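Local coordinates for diacylglycerol O-acyltransferase (Marinobacter hydrocarbonoclasticus, PDB 6CHJ), which probably transfers the acyl group of an acyl-CoA to an alcohol acceptor, such as diacylglycerol or a fatty alcohol, to make triacylglycerols or wax esters, at residues 227-232 with 276-281; 408-413 with 430-435; 287-292 with 315-320; 272-277 with 436-441; 234-239 with 426-431. All blocks are in the same frame, centred on the assembly; numbering follows the deposited sequence.

Contact 1. Residues 227-232 with 276-281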
# COMPACT_ATOMS: atom_id res chain seq x y z
N PRO B 227 -28.95 -16.14 2.67
CA PRO B 227 -28.58 -16.74 3.96
C PRO B 227 -27.34 -16.10 4.59
O PRO B 227 -26.47 -15.54 3.93
CB PRO B 227 -28.27 -18.20 3.59
CG PRO B 227 -27.82 -18.12 2.15
CD PRO B 227 -28.62 -17.01 1.52
N ARG B 228 -27.27 -16.22 5.91
CA ARG B 228 -26.02 -15.95 6.58
C ARG B 228 -24.95 -16.85 5.98
O ARG B 228 -25.18 -18.03 5.73
CB ARG B 228 -26.17 -16.16 8.08
CG ARG B 228 -26.78 -14.94 8.81
CD ARG B 228 -26.67 -15.03 10.33
NE ARG B 228 -26.23 -13.76 10.93
CZ ARG B 228 -26.91 -13.09 11.87
NH1 ARG B 228 -28.06 -13.55 12.32
NH2 ARG B 228 -26.42 -11.95 12.35
N CYS B 229 -23.78 -16.27 5.72
CA CYS B 229 -22.74 -16.94 4.95
C CYS B 229 -21.38 -16.38 5.34
O CYS B 229 -21.26 -15.21 5.70
CB CYS B 229 -22.95 -16.77 3.45
SG CYS B 229 -21.75 -17.66 2.45
N MET B 230 -20.36 -17.23 5.24
CA MET B 230 -19.00 -16.83 5.57
C MET B 230 -18.50 -15.70 4.65
O MET B 230 -17.65 -14.91 5.07
CB MET B 230 -18.08 -18.05 5.54
CG MET B 230 -17.31 -18.22 4.26
SD MET B 230 -16.25 -19.70 4.19
CE MET B 230 -14.76 -19.20 5.03
N LEU B 231 -19.01 -15.60 3.42
CA LEU B 231 -18.67 -14.45 2.58
C LEU B 231 -19.17 -13.12 3.15
O LEU B 231 -18.76 -12.06 2.68
CB LEU B 231 -19.26 -14.61 1.17
CG LEU B 231 -19.05 -15.94 0.42
CD1 LEU B 231 -19.66 -15.90 -0.96
CD2 LEU B 231 -17.58 -16.29 0.30
N ASN B 232 -20.04 -13.14 4.15
CA ASN B 232 -20.77 -11.91 4.45
C ASN B 232 -20.52 -11.45 5.88
O ASN B 232 -21.43 -11.37 6.71
CB ASN B 232 -22.26 -12.14 4.14
CG ASN B 232 -22.48 -12.60 2.70
OD1 ASN B 232 -22.84 -13.76 2.44
ND2 ASN B 232 -22.24 -11.71 1.74
N THR B 276 -18.40 -25.70 -4.12
CA THR B 276 -17.25 -26.49 -3.70
C THR B 276 -16.46 -25.77 -2.61
O THR B 276 -16.05 -26.40 -1.62
CB THR B 276 -16.35 -26.79 -4.90
OG1 THR B 276 -17.14 -27.15 -6.03
CG2 THR B 276 -15.39 -27.94 -4.57
N TYR B 277 -16.24 -24.46 -2.78
CA TYR B 277 -15.43 -23.73 -1.81
C TYR B 277 -16.06 -23.76 -0.42
O TYR B 277 -15.36 -23.97 0.58
CB TYR B 277 -15.20 -22.29 -2.28
CG TYR B 277 -14.38 -21.52 -1.27
CD1 TYR B 277 -12.99 -21.50 -1.35
CD2 TYR B 277 -14.98 -20.85 -0.22
CE1 TYR B 277 -12.22 -20.81 -0.42
CE2 TYR B 277 -14.22 -20.17 0.73
CZ TYR B 277 -12.85 -20.15 0.62
OH TYR B 277 -12.10 -19.48 1.55
N LEU B 278 -17.38 -23.55 -0.33
CA LEU B 278 -18.01 -23.48 0.99
C LEU B 278 -18.18 -24.85 1.62
O LEU B 278 -18.11 -24.99 2.84
CB LEU B 278 -19.35 -22.76 0.88
CG LEU B 278 -19.23 -21.27 0.58
CD1 LEU B 278 -20.55 -20.69 0.06
CD2 LEU B 278 -18.77 -20.53 1.81
N MET B 279 -18.41 -25.88 0.81
CA MET B 279 -18.38 -27.23 1.36
C MET B 279 -17.01 -27.52 1.94
O MET B 279 -16.87 -27.88 3.12
CB MET B 279 -18.75 -28.25 0.30
CG MET B 279 -20.21 -28.17 -0.10
SD MET B 279 -20.66 -29.51 -1.19
CE MET B 279 -19.80 -29.06 -2.70
N ASN B 280 -15.96 -27.29 1.13
CA ASN B 280 -14.60 -27.51 1.59
C ASN B 280 -14.30 -26.78 2.90
O ASN B 280 -13.49 -27.25 3.69
CB ASN B 280 -13.62 -27.10 0.50
CG ASN B 280 -13.31 -28.23 -0.47
OD1 ASN B 280 -12.29 -28.90 -0.35
ND2 ASN B 280 -14.19 -28.45 -1.44
N GLN B 281 -14.95 -25.64 3.15
CA GLN B 281 -14.81 -24.96 4.44
C GLN B 281 -15.80 -25.44 5.49
O GLN B 281 -15.83 -24.88 6.59
CB GLN B 281 -14.97 -23.44 4.28
CG GLN B 281 -13.79 -22.76 3.60
CD GLN B 281 -12.67 -22.47 4.57
OE1 GLN B 281 -12.85 -21.73 5.55
NE2 GLN B 281 -11.51 -23.04 4.32

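Contact 2. Residues 408-413 with 430-435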
# COMPACT_ATOMS: atom_id res chain seq x y z
N LEU B 408 -19.24 -8.08 2.10
CA LEU B 408 -19.07 -8.66 0.75
C LEU B 408 -17.58 -9.00 0.59
O LEU B 408 -16.83 -8.36 -0.15
CB LEU B 408 -19.54 -7.71 -0.36
CG LEU B 408 -21.04 -7.43 -0.42
CD1 LEU B 408 -21.36 -6.20 -1.28
CD2 LEU B 408 -21.78 -8.68 -0.92
N ALA B 409 -17.13 -10.07 1.26
CA ALA B 409 -15.72 -10.42 1.23
C ALA B 409 -15.24 -10.75 -0.18
O ALA B 409 -14.06 -10.53 -0.49
CB ALA B 409 -15.44 -11.60 2.17
N LEU B 410 -16.13 -11.24 -1.06
CA LEU B 410 -15.75 -11.76 -2.36
C LEU B 410 -16.47 -11.00 -3.47
O LEU B 410 -17.68 -10.78 -3.39
CB LEU B 410 -16.07 -13.25 -2.47
CG LEU B 410 -15.73 -14.02 -3.76
CD1 LEU B 410 -14.23 -14.04 -4.09
CD2 LEU B 410 -16.23 -15.44 -3.67
N ASN B 411 -15.72 -10.60 -4.49
CA ASN B 411 -16.30 -9.96 -5.65
C ASN B 411 -15.79 -10.69 -6.89
O ASN B 411 -14.57 -10.75 -7.13
CB ASN B 411 -15.94 -8.47 -5.70
CG ASN B 411 -16.75 -7.73 -6.74
OD1 ASN B 411 -16.74 -8.10 -7.91
ND2 ASN B 411 -17.47 -6.71 -6.31
N MET B 412 -16.71 -11.26 -7.66
CA MET B 412 -16.37 -12.02 -8.85
C MET B 412 -16.63 -11.14 -10.05
O MET B 412 -17.76 -10.68 -10.26
CB MET B 412 -17.18 -13.31 -8.94
CG MET B 412 -16.94 -14.29 -7.79
SD MET B 412 -18.00 -15.76 -7.90
CE MET B 412 -16.90 -16.99 -8.56
N THR B 413 -15.59 -10.88 -10.84
CA THR B 413 -15.76 -10.02 -12.00
C THR B 413 -15.27 -10.71 -13.25
O THR B 413 -14.20 -11.34 -13.26
CB THR B 413 -15.06 -8.70 -11.81
OG1 THR B 413 -13.80 -8.94 -11.16
CG2 THR B 413 -15.92 -7.78 -10.96
N ARG B 430 -8.22 -12.74 4.80
CA ARG B 430 -8.49 -13.45 6.05
C ARG B 430 -9.79 -14.25 5.99
O ARG B 430 -9.82 -15.42 6.40
CB ARG B 430 -8.56 -12.49 7.24
CG ARG B 430 -9.02 -13.22 8.50
CD ARG B 430 -9.55 -12.28 9.55
NE ARG B 430 -10.85 -11.72 9.20
CZ ARG B 430 -11.36 -10.62 9.76
NH1 ARG B 430 -10.65 -9.95 10.67
NH2 ARG B 430 -12.56 -10.16 9.40
N THR B 431 -10.88 -13.64 5.53
CA THR B 431 -12.13 -14.37 5.66
C THR B 431 -12.27 -15.45 4.60
O THR B 431 -13.10 -16.35 4.77
CB THR B 431 -13.32 -13.39 5.66
OG1 THR B 431 -13.33 -12.65 4.44
CG2 THR B 431 -13.18 -12.38 6.80
N LEU B 432 -11.46 -15.42 3.55
CA LEU B 432 -11.56 -16.39 2.46
C LEU B 432 -10.22 -17.10 2.26
O LEU B 432 -9.54 -16.91 1.24
CB LEU B 432 -12.01 -15.71 1.17
CG LEU B 432 -13.49 -15.33 1.26
CD1 LEU B 432 -13.96 -14.59 0.03
CD2 LEU B 432 -14.30 -16.59 1.48
N PRO B 433 -9.83 -17.95 3.21
CA PRO B 433 -8.57 -18.68 3.08
C PRO B 433 -8.55 -19.57 1.84
O PRO B 433 -9.52 -20.27 1.54
CB PRO B 433 -8.52 -19.52 4.36
CG PRO B 433 -9.95 -19.66 4.78
CD PRO B 433 -10.54 -18.33 4.45
N SER B 434 -7.43 -19.51 1.12
CA SER B 434 -7.13 -20.40 -0.01
C SER B 434 -8.00 -20.08 -1.22
O SER B 434 -8.38 -20.96 -1.99
CB SER B 434 -7.27 -21.87 0.39
OG SER B 434 -6.38 -22.17 1.46
N LEU B 435 -8.26 -18.79 -1.42
CA LEU B 435 -9.20 -18.35 -2.44
C LEU B 435 -8.76 -18.75 -3.84
O LEU B 435 -9.61 -18.87 -4.74
CB LEU B 435 -9.36 -16.82 -2.33
CG LEU B 435 -10.27 -16.01 -3.26
CD1 LEU B 435 -10.71 -14.73 -2.55
CD2 LEU B 435 -9.52 -15.64 -4.51

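Contact 3. Residues 287-292 with 315-320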
# COMPACT_ATOMS: atom_id res chain seq x y z
N LYS B 287 -29.83 -22.89 2.78
CA LYS B 287 -30.42 -22.15 1.69
C LYS B 287 -29.37 -21.83 0.63
O LYS B 287 -28.19 -21.61 0.94
CB LYS B 287 -31.06 -20.86 2.20
CG LYS B 287 -32.45 -21.06 2.82
CD LYS B 287 -32.94 -19.82 3.56
CE LYS B 287 -34.01 -19.07 2.77
NZ LYS B 287 -34.47 -17.83 3.49
N PRO B 288 -29.76 -21.79 -0.64
CA PRO B 288 -28.79 -21.48 -1.70
C PRO B 288 -28.27 -20.05 -1.60
O PRO B 288 -28.90 -19.16 -1.01
CB PRO B 288 -29.60 -21.69 -2.98
CG PRO B 288 -31.01 -21.44 -2.59
CD PRO B 288 -31.13 -21.94 -1.16
N LEU B 289 -27.09 -19.84 -2.18
CA LEU B 289 -26.55 -18.49 -2.25
C LEU B 289 -27.29 -17.67 -3.30
O LEU B 289 -27.80 -18.21 -4.29
CB LEU B 289 -25.06 -18.53 -2.59
CG LEU B 289 -24.09 -18.43 -1.43
CD1 LEU B 289 -24.24 -19.61 -0.51
CD2 LEU B 289 -22.67 -18.36 -1.98
N VAL B 290 -27.32 -16.35 -3.09
CA VAL B 290 -27.92 -15.42 -4.04
C VAL B 290 -26.85 -14.45 -4.52
O VAL B 290 -26.03 -13.98 -3.72
CB VAL B 290 -29.10 -14.65 -3.40
CG1 VAL B 290 -29.60 -13.54 -4.32
CG2 VAL B 290 -30.20 -15.63 -3.03
N ALA B 291 -26.87 -14.15 -5.82
CA ALA B 291 -25.86 -13.31 -6.47
C ALA B 291 -26.48 -12.02 -7.01
O ALA B 291 -27.52 -12.05 -7.67
CB ALA B 291 -25.19 -14.05 -7.62
N PHE B 292 -25.80 -10.91 -6.77
CA PHE B 292 -26.11 -9.63 -7.40
C PHE B 292 -25.51 -9.61 -8.81
O PHE B 292 -24.28 -9.60 -8.96
CB PHE B 292 -25.55 -8.50 -6.53
CG PHE B 292 -25.77 -7.09 -7.08
CD1 PHE B 292 -26.54 -6.19 -6.37
CD2 PHE B 292 -25.17 -6.67 -8.26
CE1 PHE B 292 -26.73 -4.90 -6.85
CE2 PHE B 292 -25.36 -5.39 -8.74
CZ PHE B 292 -26.14 -4.51 -8.03
N LEU B 315 -28.13 -18.73 -6.95
CA LEU B 315 -27.08 -19.57 -7.51
C LEU B 315 -27.36 -21.06 -7.33
O LEU B 315 -26.67 -21.88 -7.96
CB LEU B 315 -25.73 -19.19 -6.88
CG LEU B 315 -25.26 -17.80 -7.36
CD1 LEU B 315 -23.91 -17.44 -6.82
CD2 LEU B 315 -25.27 -17.71 -8.87
N HIS B 316 -28.34 -21.43 -6.49
CA HIS B 316 -28.76 -22.83 -6.30
C HIS B 316 -27.60 -23.70 -5.83
O HIS B 316 -27.38 -24.80 -6.34
CB HIS B 316 -29.35 -23.42 -7.59
CG HIS B 316 -30.64 -22.80 -7.99
ND1 HIS B 316 -30.75 -21.99 -9.10
CD2 HIS B 316 -31.87 -22.87 -7.43
CE1 HIS B 316 -32.01 -21.57 -9.20
NE2 HIS B 316 -32.70 -22.09 -8.20
N THR B 317 -26.85 -23.20 -4.85
CA THR B 317 -25.74 -23.94 -4.29
C THR B 317 -26.18 -25.09 -3.40
O THR B 317 -25.34 -25.80 -2.86
CB THR B 317 -24.83 -22.98 -3.52
OG1 THR B 317 -25.62 -22.22 -2.59
CG2 THR B 317 -24.18 -22.05 -4.51
N ASP B 318 -27.48 -25.28 -3.24
CA ASP B 318 -28.04 -26.43 -2.54
C ASP B 318 -28.30 -27.61 -3.46
O ASP B 318 -28.70 -28.68 -2.99
CB ASP B 318 -29.34 -26.03 -1.84
CG ASP B 318 -30.45 -25.73 -2.83
OD1 ASP B 318 -31.61 -26.13 -2.57
OD2 ASP B 318 -30.17 -25.12 -3.88
N VAL B 319 -28.10 -27.44 -4.77
CA VAL B 319 -28.34 -28.48 -5.77
C VAL B 319 -27.03 -29.21 -6.05
O VAL B 319 -25.98 -28.58 -6.18
CB VAL B 319 -28.92 -27.86 -7.06
CG1 VAL B 319 -29.20 -28.93 -8.12
CG2 VAL B 319 -30.16 -27.00 -6.76
N GLN B 320 -27.09 -30.54 -6.17
CA GLN B 320 -25.87 -31.34 -6.28
C GLN B 320 -25.47 -31.65 -7.72
O GLN B 320 -24.30 -31.50 -8.07
CB GLN B 320 -26.02 -32.65 -5.51
CG GLN B 320 -24.68 -33.32 -5.29
CD GLN B 320 -24.75 -34.49 -4.34
OE1 GLN B 320 -25.68 -34.59 -3.54
NE2 GLN B 320 -23.77 -35.39 -4.42

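Contact 4. Residues 272-277 with 436-441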
# COMPACT_ATOMS: atom_id res chain seq x y z
N ALA B 272 -21.05 -23.38 -9.10
CA ALA B 272 -20.32 -24.60 -8.75
C ALA B 272 -19.10 -24.30 -7.89
O ALA B 272 -18.93 -24.87 -6.81
CB ALA B 272 -19.92 -25.37 -10.01
N ALA B 273 -18.24 -23.37 -8.36
CA ALA B 273 -17.04 -23.02 -7.60
C ALA B 273 -17.39 -22.57 -6.18
O ALA B 273 -16.75 -22.99 -5.21
CB ALA B 273 -16.25 -21.93 -8.33
N LEU B 274 -18.42 -21.72 -6.04
CA LEU B 274 -18.79 -21.24 -4.72
C LEU B 274 -19.26 -22.39 -3.85
O LEU B 274 -18.97 -22.43 -2.64
CB LEU B 274 -19.89 -20.19 -4.82
CG LEU B 274 -19.48 -18.76 -5.17
CD1 LEU B 274 -20.70 -17.97 -5.60
CD2 LEU B 274 -18.76 -18.08 -3.99
N ARG B 275 -20.00 -23.33 -4.45
CA ARG B 275 -20.49 -24.49 -3.73
C ARG B 275 -19.33 -25.34 -3.22
O ARG B 275 -19.25 -25.65 -2.03
CB ARG B 275 -21.42 -25.30 -4.64
CG ARG B 275 -21.99 -26.56 -4.01
CD ARG B 275 -22.84 -27.33 -5.00
NE ARG B 275 -22.87 -28.74 -4.65
CZ ARG B 275 -23.62 -29.27 -3.69
NH1 ARG B 275 -24.45 -28.50 -3.00
NH2 ARG B 275 -23.54 -30.57 -3.42
N THR B 276 -18.40 -25.70 -4.12
CA THR B 276 -17.25 -26.49 -3.70
C THR B 276 -16.46 -25.77 -2.61
O THR B 276 -16.05 -26.40 -1.62
CB THR B 276 -16.35 -26.79 -4.90
OG1 THR B 276 -17.14 -27.15 -6.03
CG2 THR B 276 -15.39 -27.94 -4.57
N TYR B 277 -16.24 -24.46 -2.78
CA TYR B 277 -15.43 -23.73 -1.81
C TYR B 277 -16.06 -23.76 -0.42
O TYR B 277 -15.36 -23.97 0.58
CB TYR B 277 -15.20 -22.29 -2.28
CG TYR B 277 -14.38 -21.52 -1.27
CD1 TYR B 277 -12.99 -21.50 -1.35
CD2 TYR B 277 -14.98 -20.85 -0.22
CE1 TYR B 277 -12.22 -20.81 -0.42
CE2 TYR B 277 -14.22 -20.17 0.73
CZ TYR B 277 -12.85 -20.15 0.62
OH TYR B 277 -12.10 -19.48 1.55
N GLN B 436 -7.45 -18.96 -4.05
CA GLN B 436 -6.98 -19.36 -5.37
C GLN B 436 -7.55 -20.71 -5.78
O GLN B 436 -7.66 -21.01 -6.98
CB GLN B 436 -5.44 -19.39 -5.41
CG GLN B 436 -4.81 -18.32 -6.34
CD GLN B 436 -3.26 -18.40 -6.48
OE1 GLN B 436 -2.51 -17.96 -5.60
NE2 GLN B 436 -2.79 -18.95 -7.61
N ARG B 437 -7.93 -21.54 -4.81
CA ARG B 437 -8.47 -22.85 -5.16
C ARG B 437 -9.78 -22.74 -5.92
O ARG B 437 -10.16 -23.69 -6.62
CB ARG B 437 -8.64 -23.69 -3.90
CG ARG B 437 -7.61 -24.77 -3.77
CD ARG B 437 -7.66 -25.41 -2.42
NE ARG B 437 -6.46 -25.10 -1.67
CZ ARG B 437 -6.30 -25.30 -0.36
NH1 ARG B 437 -7.29 -25.83 0.35
NH2 ARG B 437 -5.15 -24.98 0.22
N MET B 438 -10.46 -21.59 -5.84
CA MET B 438 -11.69 -21.40 -6.59
C MET B 438 -11.47 -21.43 -8.10
O MET B 438 -12.43 -21.65 -8.84
CB MET B 438 -12.37 -20.09 -6.19
CG MET B 438 -13.24 -20.26 -4.95
SD MET B 438 -14.42 -18.93 -4.80
CE MET B 438 -15.53 -19.39 -6.11
N LEU B 439 -10.24 -21.20 -8.56
CA LEU B 439 -9.92 -21.38 -9.98
C LEU B 439 -10.08 -22.84 -10.39
O LEU B 439 -10.64 -23.14 -11.45
CB LEU B 439 -8.49 -20.91 -10.26
CG LEU B 439 -8.21 -19.43 -10.03
CD1 LEU B 439 -6.80 -19.06 -10.52
CD2 LEU B 439 -9.29 -18.60 -10.73
N ASP B 440 -9.58 -23.77 -9.57
CA ASP B 440 -9.79 -25.18 -9.86
C ASP B 440 -11.25 -25.55 -9.70
O ASP B 440 -11.75 -26.40 -10.44
CB ASP B 440 -8.92 -26.05 -8.95
CG ASP B 440 -7.48 -25.61 -8.93
OD1 ASP B 440 -6.84 -25.59 -10.01
OD2 ASP B 440 -6.99 -25.28 -7.83
N TYR B 441 -11.95 -24.90 -8.77
CA TYR B 441 -13.36 -25.21 -8.55
C TYR B 441 -14.22 -24.70 -9.70
O TYR B 441 -15.20 -25.35 -10.08
CB TYR B 441 -13.84 -24.63 -7.22
CG TYR B 441 -13.07 -25.13 -6.00
CD1 TYR B 441 -12.28 -26.27 -6.07
CD2 TYR B 441 -13.15 -24.45 -4.78
CE1 TYR B 441 -11.59 -26.73 -4.96
CE2 TYR B 441 -12.46 -24.90 -3.67
CZ TYR B 441 -11.67 -26.05 -3.77
OH TYR B 441 -10.97 -26.51 -2.68
O HOH W 1 -16.56 -26.81 -8.43

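Contact 5. Residues 234-239 with 426-431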
# COMPACT_ATOMS: atom_id res chain seq x y z
N LYS B 234 -17.51 -8.90 8.43
CA LYS B 234 -16.53 -7.82 8.41
C LYS B 234 -15.17 -8.33 7.93
O LYS B 234 -14.76 -9.46 8.24
CB LYS B 234 -16.41 -7.18 9.81
CG LYS B 234 -17.63 -6.30 10.21
CD LYS B 234 -17.46 -5.63 11.58
CE LYS B 234 -18.24 -4.29 11.69
NZ LYS B 234 -17.37 -3.05 11.60
N ILE B 235 -14.45 -7.49 7.19
CA ILE B 235 -13.27 -7.94 6.47
C ILE B 235 -12.06 -7.13 6.94
O ILE B 235 -12.18 -6.11 7.62
CB ILE B 235 -13.43 -7.83 4.95
CG1 ILE B 235 -13.65 -6.37 4.55
CG2 ILE B 235 -14.60 -8.67 4.48
CD1 ILE B 235 -13.46 -6.11 3.07
N THR B 236 -10.88 -7.63 6.59
CA THR B 236 -9.63 -6.91 6.68
C THR B 236 -9.32 -6.22 5.36
O THR B 236 -9.99 -6.43 4.34
CB THR B 236 -8.49 -7.86 7.03
OG1 THR B 236 -8.19 -8.64 5.87
CG2 THR B 236 -8.91 -8.80 8.16
N GLY B 237 -8.28 -5.40 5.37
CA GLY B 237 -7.84 -4.73 4.17
C GLY B 237 -6.86 -5.50 3.30
O GLY B 237 -6.36 -4.94 2.32
N SER B 238 -6.56 -6.76 3.62
CA SER B 238 -5.63 -7.54 2.81
C SER B 238 -6.43 -8.35 1.79
O SER B 238 -7.53 -8.84 2.08
CB SER B 238 -4.77 -8.47 3.67
OG SER B 238 -5.57 -9.42 4.37
N ARG B 239 -5.88 -8.46 0.59
CA ARG B 239 -6.58 -9.00 -0.55
C ARG B 239 -5.89 -10.26 -1.03
O ARG B 239 -4.68 -10.43 -0.87
CB ARG B 239 -6.66 -7.98 -1.70
CG ARG B 239 -7.51 -6.75 -1.35
CD ARG B 239 -8.97 -7.16 -1.12
NE ARG B 239 -9.79 -6.06 -0.63
CZ ARG B 239 -10.06 -5.86 0.65
NH1 ARG B 239 -9.55 -6.67 1.56
NH2 ARG B 239 -10.81 -4.83 1.01
N ILE B 426 -11.53 -11.32 -6.52
CA ILE B 426 -10.82 -10.55 -5.50
C ILE B 426 -11.52 -10.74 -4.16
O ILE B 426 -12.75 -10.65 -4.08
CB ILE B 426 -10.72 -9.06 -5.87
CG1 ILE B 426 -9.81 -8.32 -4.89
CG2 ILE B 426 -12.10 -8.41 -5.98
CD1 ILE B 426 -8.35 -8.45 -5.22
N GLY B 427 -10.75 -11.04 -3.12
CA GLY B 427 -11.36 -11.39 -1.85
C GLY B 427 -10.50 -10.96 -0.68
O GLY B 427 -9.28 -10.75 -0.80
N CYS B 428 -11.17 -10.80 0.47
CA CYS B 428 -10.45 -10.54 1.71
C CYS B 428 -9.62 -11.77 2.06
O CYS B 428 -10.15 -12.87 2.18
CB CYS B 428 -11.42 -10.20 2.84
SG CYS B 428 -10.66 -10.38 4.48
N ARG B 429 -8.30 -11.58 2.19
CA ARG B 429 -7.41 -12.71 2.46
C ARG B 429 -7.75 -13.45 3.75
O ARG B 429 -7.59 -14.67 3.82
CB ARG B 429 -5.96 -12.23 2.52
CG ARG B 429 -4.97 -13.35 2.80
CD ARG B 429 -3.51 -12.89 2.76
NE ARG B 429 -2.62 -14.05 2.76
CZ ARG B 429 -2.13 -14.63 1.67
NH1 ARG B 429 -2.42 -14.17 0.45
NH2 ARG B 429 -1.33 -15.68 1.79
N ARG B 430 -8.22 -12.74 4.80
CA ARG B 430 -8.49 -13.45 6.05
C ARG B 430 -9.79 -14.25 5.99
O ARG B 430 -9.82 -15.42 6.40
CB ARG B 430 -8.56 -12.49 7.24
CG ARG B 430 -9.02 -13.22 8.50
CD ARG B 430 -9.55 -12.28 9.55
NE ARG B 430 -10.85 -11.72 9.20
CZ ARG B 430 -11.36 -10.62 9.76
NH1 ARG B 430 -10.65 -9.95 10.67
NH2 ARG B 430 -12.56 -10.16 9.40
N THR B 431 -10.88 -13.64 5.53
CA THR B 431 -12.13 -14.37 5.66
C THR B 431 -12.27 -15.45 4.60
O THR B 431 -13.10 -16.35 4.77
CB THR B 431 -13.32 -13.39 5.66
OG1 THR B 431 -13.33 -12.65 4.44
CG2 THR B 431 -13.18 -12.38 6.80

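Contact 1. Residues 227-232 with 276-281
Met230 lays its thioether against Leu278 and Gln281 at the C-terminal end of helix 262-280. Its SD is 3.6 Å from Leu278 CD2, and the two side chains run counter to each other. A bend at the last torsion (chi3 -83°) swings CE of Met230 to 3.2 Å from Gln281 OE1, the side chains roughly perpendicular. Met230 SD also approaches the Tyr277 ring obliquely, 4.0 Å from Tyr277 CE2, as a Met-aromatic contact. Next to it, Cys229 SG meets the other methyl of Leu278, CD1, at 4.0 Å. Behind this first shell, residues 229-232 form a type I turn, closed by Asn232 N to Cys229 O at 2.9 Å. The thiol swings back over this turn (chi1 -176°), where Cys229 SG accepts the N-H of Leu231 at 3.6 Å. An alanine at Cys229 would probably leave that N-H without its sulfur acceptor and open a gap beside Leu278 CD1. Farther out, Leu231 is tied to Ala409 by a backbone bond, and Tyr277 OH is hydrogen-bonded to Pro433 O. Sulfur and methyl groups therefore dominate the interface, whose cohesion rests mainly on dispersion and fit, while the polar bonds fix the loop and the helix separately.

Contact 2. Residues 408-413 with 430-435
Thr431 comes first, its OG1 3.3 Å from Ala409 CB; a chi1 of 60° turns the hydroxyl toward that methyl. Leu432 follows and does most of the packing. One of its branches, CD1, lies 3.5 Å from Leu410 CB and 4.0 Å from Ala409 CB, so a single methyl fills the corner where the chain enters strand 410-417. The side chains of Leu432 and Leu410 are roughly perpendicular, and Leu231 and Tyr277 also touch Leu432. Through Pro433 the chain then reverses in a type II turn from Leu432 to Leu435, with Ser434 at positive phi. The turn brings Leu435 back to the strand, where its CD1 is 3.9 Å from Leu410 CD1. Leu410 thus meets Leu432 chiefly through CB, and with CG anti to the backbone N (chi1 -179°) its CD1 reaches Leu435. Arg240 and Ala242 of strand 239-247 also touch Leu435. The contact thus belongs to a beta hairpin, strands 410-417 and 420-428, whose outgoing loop folds back over the start of the first strand before helix 437-453, within a mixed sheet consistent with the two-domain fold of CoA-dependent acyltransferases.

Contact 3. Residues 287-292 with 315-320
Leu315 and Leu289 are joined through the backbone: Leu315 N donates to Leu289 O at 2.7 Å, nearly straight (167°) and tilted modestly from the carbonyl plane. The Leu315 side chain then leans along the other segment, with CB close to that same carbonyl oxygen and CD1 3.7 Å from Ala291 CB. Leu289 N donates to Thr317 OG1 at 2.8 Å; with chi1 at 52° the hydroxyl faces that N-H and takes the part that a backbone carbonyl would play in a regular sheet. The two segments continue, nearly antiparallel, the pairing of strand 290-294 with the outermost strand 310-314, and the type I turn from His316 to Val319 leads the chain away from the sheet toward helix 322-338. Pro288 packs into that turn. Its CB lies 3.6 Å from His316 CA and equally 3.6 Å from Asp318 OD2, the aspartate running alongside the proline ring. Leu278 and Leu231 touch Leu289 from helix 262-280 and the loop before strand 239-247, whereas Thr317 O is bonded to Arg275 NH1.

Contact 4. Residues 272-277 with 436-441
The Tyr441 ring takes the methyl of Thr276 on one face: Thr276 CG2 stands 3.8 Å from the ring centroid, 11° off the normal, a CH-pi contact over the centre. On the opposite face lies Arg437 O of its own helix, 3.3 Å above the plane and displaced toward the rim. The Tyr277 ring receives Met438 SD obliquely, 4.9 Å from the centroid, a Met-aromatic contact. A bend at chi3 (72°) carries Met438 CE to 3.4 Å from Ala273 CB. Ala273 is the small residue at the crossing: Tyr441 CB comes within 3.6 Å of its CA, and the axes of 272-277 and 437-441 approach to 8.4 Å, their directions 123° apart. A water donates to Tyr441 O at 2.6 Å and also bonds to Thr276 OG1, adding a polar link beside the apolar one. Helix 437-453 thus packs across helix 262-280, and both lie on the sheet: Leu274 and Met438 touch Leu410 of strand 410-417, Met438 reaches Met412, and Leu439 rests on Ala242, Gln244 and Trp246 of strand 239-247.

Contact 5. Residues 234-239 with 426-431
Lys234 O sits 2.6 Å from Arg430 NH2, at the edge of the guanidinium and in its plane. Ile235 packs its CB on Cys428 CB at 3.8 Å. Thr236 gives its N-H to Cys428 SG at 3.5 Å and lays CG2 over one face of the Arg430 guanidinium, 3.2 Å above the plane and offset toward the rim; its OG1 is also hydrogen-bonded to Ser238 OG. Ser238 O accepts Arg429 N at 2.8 Å and, from the opposite face of its plane, Arg239 NH1 at 3.0 Å. Here strand 239-247 begins to pair with strand 420-428, Arg239 facing Cys428 as an antiparallel non-hydrogen-bonded pair that joins the catalytic-domain chain to the C-terminal hairpin. Arg239, folded back at chi2 (-64°), also sends NH1 in its guanidinium plane to Thr236 O at 2.8 Å. A leucine in place of Arg239 would remove this donor, probably leaving the loop's Thr236 carbonyl without its mate and the loop freer to shift. Gln18 O holds Arg239 NH2, while Arg429 NE forms a salt bridge with Asp77 of the second subunit.

All five contacts lie in or against the mixed sheet that runs from strand 239-247 to strand 310-314. Contacts 2 and 5 are the closest, centres about 6 Å apart; they share Arg430 and Thr431 at the end of the hairpin of strands 410-417 and 420-428. Contact 3 lies at the other sheet edge, its centre about 22 Å from that of contact 5. Helix 262-280 bridges them: contacts 1 and 4 share its Thr276 and Tyr277, and the same tyrosine ties both to contact 2. Along the chain, contacts 2 and 3 are nested inside the loop closed by contact 4, while contacts 4 and 5 cross. C-terminal strands and helix are thereby interlocked with the preceding chain, and contact 5 additionally faces the second subunit.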